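Local coordinates for MIP07328p (Drosophila melanogaster, PDB 6FKK), which probably acts as an axon guidance cue, a membrane-bound semaphorin of the fly with chemorepellent activity that binds semaphorin receptors, at residues A[81-92]-A[146-157]. Numbering follows the deposited sequence.
With NAG (2-acetamido-2-deoxy-beta-D-glucopyranose), chain E.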
# COMPACT_ATOMS: atom_id res chain seq x y z
N ASP A 81 24.42 1.73 -6.82
CA ASP A 81 23.55 0.79 -7.49
C ASP A 81 24.12 -0.62 -7.50
O ASP A 81 23.36 -1.60 -7.44
CB ASP A 81 23.28 1.25 -8.92
CG ASP A 81 22.14 2.25 -9.01
OD1 ASP A 81 21.20 2.17 -8.19
OD2 ASP A 81 22.17 3.10 -9.92
N CYS A 82 25.45 -0.76 -7.56
CA CYS A 82 26.10 -2.06 -7.66
C CYS A 82 26.27 -2.66 -6.26
O CYS A 82 27.38 -2.82 -5.73
CB CYS A 82 27.42 -1.95 -8.39
SG CYS A 82 27.25 -1.41 -10.11
N HIS A 83 25.13 -2.99 -5.65
CA HIS A 83 25.08 -3.71 -4.39
C HIS A 83 23.95 -4.73 -4.47
O HIS A 83 23.30 -4.88 -5.51
CB HIS A 83 24.87 -2.75 -3.21
CG HIS A 83 26.14 -2.12 -2.72
ND1 HIS A 83 26.92 -2.68 -1.73
CD2 HIS A 83 26.76 -0.97 -3.08
CE1 HIS A 83 27.97 -1.91 -1.51
NE2 HIS A 83 27.89 -0.86 -2.31
N ASN A 84 23.72 -5.44 -3.38
CA ASN A 84 22.68 -6.47 -3.31
C ASN A 84 21.62 -6.01 -2.32
O ASN A 84 21.69 -6.29 -1.12
CB ASN A 84 23.27 -7.82 -2.91
CG ASN A 84 22.25 -8.93 -2.96
OD1 ASN A 84 21.27 -8.86 -3.70
ND2 ASN A 84 22.47 -9.98 -2.17
N TYR A 85 20.62 -5.29 -2.84
CA TYR A 85 19.49 -4.84 -2.03
C TYR A 85 18.46 -5.95 -1.97
O TYR A 85 17.85 -6.29 -3.00
CB TYR A 85 18.90 -3.55 -2.61
CG TYR A 85 19.86 -2.38 -2.62
CD1 TYR A 85 20.72 -2.18 -3.69
CD2 TYR A 85 19.90 -1.48 -1.56
CE1 TYR A 85 21.59 -1.11 -3.70
CE2 TYR A 85 20.77 -0.41 -1.57
CZ TYR A 85 21.62 -0.23 -2.64
OH TYR A 85 22.49 0.84 -2.65
N LEU A 86 18.25 -6.51 -0.79
CA LEU A 86 17.26 -7.58 -0.63
C LEU A 86 15.86 -6.98 -0.66
O LEU A 86 15.57 -6.00 0.02
CB LEU A 86 17.50 -8.34 0.67
CG LEU A 86 18.63 -9.37 0.66
CD1 LEU A 86 20.00 -8.71 0.80
CD2 LEU A 86 18.42 -10.41 1.74
N ARG A 87 14.99 -7.59 -1.47
CA ARG A 87 13.67 -7.01 -1.73
C ARG A 87 12.52 -8.00 -1.70
O ARG A 87 11.37 -7.58 -1.83
CB ARG A 87 13.67 -6.29 -3.09
CG ARG A 87 14.43 -4.97 -3.10
CD ARG A 87 13.69 -3.92 -2.30
NE ARG A 87 14.36 -2.62 -2.33
CZ ARG A 87 15.19 -2.19 -1.40
NH1 ARG A 87 15.47 -2.95 -0.35
NH2 ARG A 87 15.76 -0.99 -1.51
N VAL A 88 12.78 -9.30 -1.55
CA VAL A 88 11.73 -10.31 -1.60
C VAL A 88 11.96 -11.32 -0.48
O VAL A 88 13.03 -11.93 -0.41
CB VAL A 88 11.68 -11.04 -2.96
CG1 VAL A 88 10.63 -12.14 -2.93
CG2 VAL A 88 11.39 -10.06 -4.09
N TYR A 89 10.96 -11.49 0.38
CA TYR A 89 10.98 -12.50 1.43
C TYR A 89 9.66 -13.25 1.45
O TYR A 89 8.60 -12.65 1.27
CB TYR A 89 11.25 -11.89 2.81
CG TYR A 89 10.89 -12.83 3.96
CD1 TYR A 89 11.71 -13.90 4.29
CD2 TYR A 89 9.73 -12.64 4.69
CE1 TYR A 89 11.38 -14.75 5.33
CE2 TYR A 89 9.39 -13.49 5.73
CZ TYR A 89 10.22 -14.55 6.04
OH TYR A 89 9.89 -15.39 7.08
N ALA A 90 9.73 -14.56 1.67
CA ALA A 90 8.54 -15.39 1.76
C ALA A 90 8.86 -16.64 2.56
O ALA A 90 9.91 -17.25 2.37
CB ALA A 90 8.01 -15.77 0.37
N LEU A 91 7.96 -17.00 3.47
CA LEU A 91 8.08 -18.22 4.26
C LEU A 91 7.34 -19.33 3.51
O LEU A 91 6.11 -19.40 3.54
CB LEU A 91 7.52 -18.02 5.66
CG LEU A 91 7.56 -19.20 6.63
CD1 LEU A 91 8.98 -19.64 6.89
CD2 LEU A 91 6.87 -18.83 7.94
N ARG A 92 8.10 -20.19 2.83
CA ARG A 92 7.52 -21.22 2.00
C ARG A 92 6.74 -22.23 2.85
O ARG A 92 6.98 -22.36 4.05
CB ARG A 92 8.61 -21.94 1.20
CG ARG A 92 9.16 -21.13 0.04
CD ARG A 92 9.86 -22.04 -0.95
NE ARG A 92 8.92 -22.99 -1.54
CZ ARG A 92 9.28 -24.15 -2.09
NH1 ARG A 92 10.56 -24.51 -2.10
NH2 ARG A 92 8.36 -24.96 -2.60
N PRO A 146 13.34 -7.20 -8.67
CA PRO A 146 13.79 -6.03 -9.42
C PRO A 146 15.31 -5.95 -9.50
O PRO A 146 16.04 -6.62 -8.77
CB PRO A 146 13.21 -4.85 -8.62
CG PRO A 146 13.07 -5.38 -7.24
CD PRO A 146 12.69 -6.83 -7.41
N TYR A 147 15.78 -5.11 -10.42
CA TYR A 147 17.20 -4.90 -10.62
C TYR A 147 17.75 -3.76 -9.77
O TYR A 147 18.94 -3.78 -9.41
CB TYR A 147 17.50 -4.60 -12.09
CG TYR A 147 17.33 -5.78 -13.03
CD1 TYR A 147 16.07 -6.27 -13.33
CD2 TYR A 147 18.43 -6.37 -13.63
CE1 TYR A 147 15.91 -7.34 -14.19
CE2 TYR A 147 18.28 -7.43 -14.50
CZ TYR A 147 17.02 -7.91 -14.78
OH TYR A 147 16.87 -8.97 -15.64
N SER A 148 16.92 -2.78 -9.43
CA SER A 148 17.33 -1.57 -8.74
C SER A 148 16.60 -1.45 -7.41
O SER A 148 15.48 -1.95 -7.26
CB SER A 148 17.03 -0.34 -9.61
OG SER A 148 17.30 0.86 -8.92
N PRO A 149 17.20 -0.78 -6.42
CA PRO A 149 16.49 -0.53 -5.16
C PRO A 149 15.29 0.39 -5.29
O PRO A 149 14.60 0.62 -4.29
CB PRO A 149 17.57 0.11 -4.27
CG PRO A 149 18.58 0.66 -5.23
CD PRO A 149 18.60 -0.32 -6.37
N ALA A 150 15.02 0.92 -6.49
CA ALA A 150 13.87 1.79 -6.69
C ALA A 150 12.58 1.07 -6.30
O ALA A 150 12.35 -0.07 -6.71
CB ALA A 150 13.81 2.25 -8.14
N HIS A 151 11.75 1.74 -5.50
CA HIS A 151 10.50 1.17 -5.00
C HIS A 151 9.39 1.32 -6.04
O HIS A 151 8.35 1.94 -5.80
CB HIS A 151 10.12 1.82 -3.67
CG HIS A 151 11.21 1.78 -2.64
ND1 HIS A 151 11.52 0.65 -1.92
CD2 HIS A 151 12.05 2.75 -2.21
CE1 HIS A 151 12.51 0.91 -1.09
NE2 HIS A 151 12.86 2.18 -1.25
N ASN A 152 9.63 0.74 -7.21
CA ASN A 152 8.66 0.74 -8.30
C ASN A 152 7.94 -0.60 -8.46
O ASN A 152 7.01 -0.68 -9.27
CB ASN A 152 9.36 1.09 -9.63
CG ASN A 152 10.39 0.06 -10.04
OD1 ASN A 152 10.91 -0.67 -9.19
ND2 ASN A 152 10.69 -0.03 -11.33
N SER A 153 8.35 -1.63 -7.73
CA SER A 153 7.88 -2.99 -7.94
C SER A 153 7.45 -3.62 -6.62
O SER A 153 7.93 -3.24 -5.55
CB SER A 153 8.96 -3.85 -8.61
OG SER A 153 10.13 -3.91 -7.81
N THR A 154 6.54 -4.60 -6.72
CA THR A 154 5.98 -5.26 -5.55
C THR A 154 5.82 -6.75 -5.85
O THR A 154 6.10 -7.22 -6.96
CB THR A 154 4.64 -4.63 -5.15
OG1 THR A 154 4.23 -5.14 -3.88
CG2 THR A 154 3.57 -4.96 -6.19
N TYR A 155 5.35 -7.50 -4.85
CA TYR A 155 5.17 -8.93 -5.00
C TYR A 155 4.15 -9.41 -3.98
O TYR A 155 3.71 -8.66 -3.10
CB TYR A 155 6.49 -9.69 -4.84
CG TYR A 155 7.00 -9.72 -3.41
CD1 TYR A 155 7.71 -8.65 -2.89
CD2 TYR A 155 6.76 -10.81 -2.59
CE1 TYR A 155 8.18 -8.67 -1.58
CE2 TYR A 155 7.22 -10.85 -1.28
CZ TYR A 155 7.93 -9.77 -0.79
OH TYR A 155 8.39 -9.80 0.51
N ALA A 156 3.78 -10.69 -4.09
CA ALA A 156 2.85 -11.31 -3.16
C ALA A 156 2.98 -12.82 -3.27
O ALA A 156 2.90 -13.37 -4.38
CB ALA A 156 1.41 -10.87 -3.44
N PHE A 157 3.19 -13.49 -2.14
CA PHE A 157 3.34 -14.94 -2.08
C PHE A 157 1.99 -15.54 -1.69
O PHE A 157 1.57 -15.44 -0.54
CB PHE A 157 4.43 -15.33 -1.09
CG PHE A 157 4.88 -16.76 -1.22
CD1 PHE A 157 5.83 -17.12 -2.17
CD2 PHE A 157 4.37 -17.74 -0.39
CE1 PHE A 157 6.25 -18.43 -2.29
CE2 PHE A 157 4.78 -19.06 -0.50
CZ PHE A 157 5.72 -19.40 -1.45
C1 NAG E . 10.16 0.75 -12.42
C2 NAG E . 11.36 1.44 -13.10
C3 NAG E . 10.96 2.08 -14.43
C4 NAG E . 10.22 1.08 -15.31
C5 NAG E . 9.03 0.52 -14.54
C6 NAG E . 8.25 -0.51 -15.32
C7 NAG E . 11.37 3.55 -11.81
C8 NAG E . 12.18 4.43 -10.91
N2 NAG E . 11.98 2.42 -12.22
O3 NAG E . 12.13 2.53 -15.10
O4 NAG E . 9.75 1.72 -16.49
O5 NAG E . 9.51 -0.13 -13.35
O6 NAG E . 8.19 -0.18 -16.70
O7 NAG E . 10.23 3.84 -12.15
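Tyr155 reaches across to strand 86-91, its OH donating a hydrogen bond to the in-plane lone pair of Tyr89 O (3.0 Å). With CG wedged between the backbone N and carbonyl carbon (chi1 72°), the ring stands up from its strand and takes Val88 CG1 over the centre of one face, a CH-pi contact 4.0 Å from the centroid. A leucine here would probably leave Tyr89 O without this donor and Val88 CG1 without its aromatic face. Next along, Ala90 CB sits on the face of Phe157, 3.6 Å from CD1. At the other end, Pro149 CB lies over the Tyr85 ring, 3.8 Å from its centroid. These three ring contacts are the tight part; the solvent side is exposed His151, its CE1 3.8 Å from Arg87 NH2, over the buried guanidinium face. Arg87 NH2 gives a weak, nearly straight hydrogen bond to Pro149 O (3.4 Å, 166°); its stronger partner is Tyr27 O. After His151, Asn152 carries an N-linked NAG. Strands 86-91 and 154-157, nearly parallel (8°), their axes 7.9 Å apart at closest approach, edge successive sema beta-propeller sheets; strand 97-101 pairs with the first, and 196-203 touches Thr154 and Ala156 behind the second.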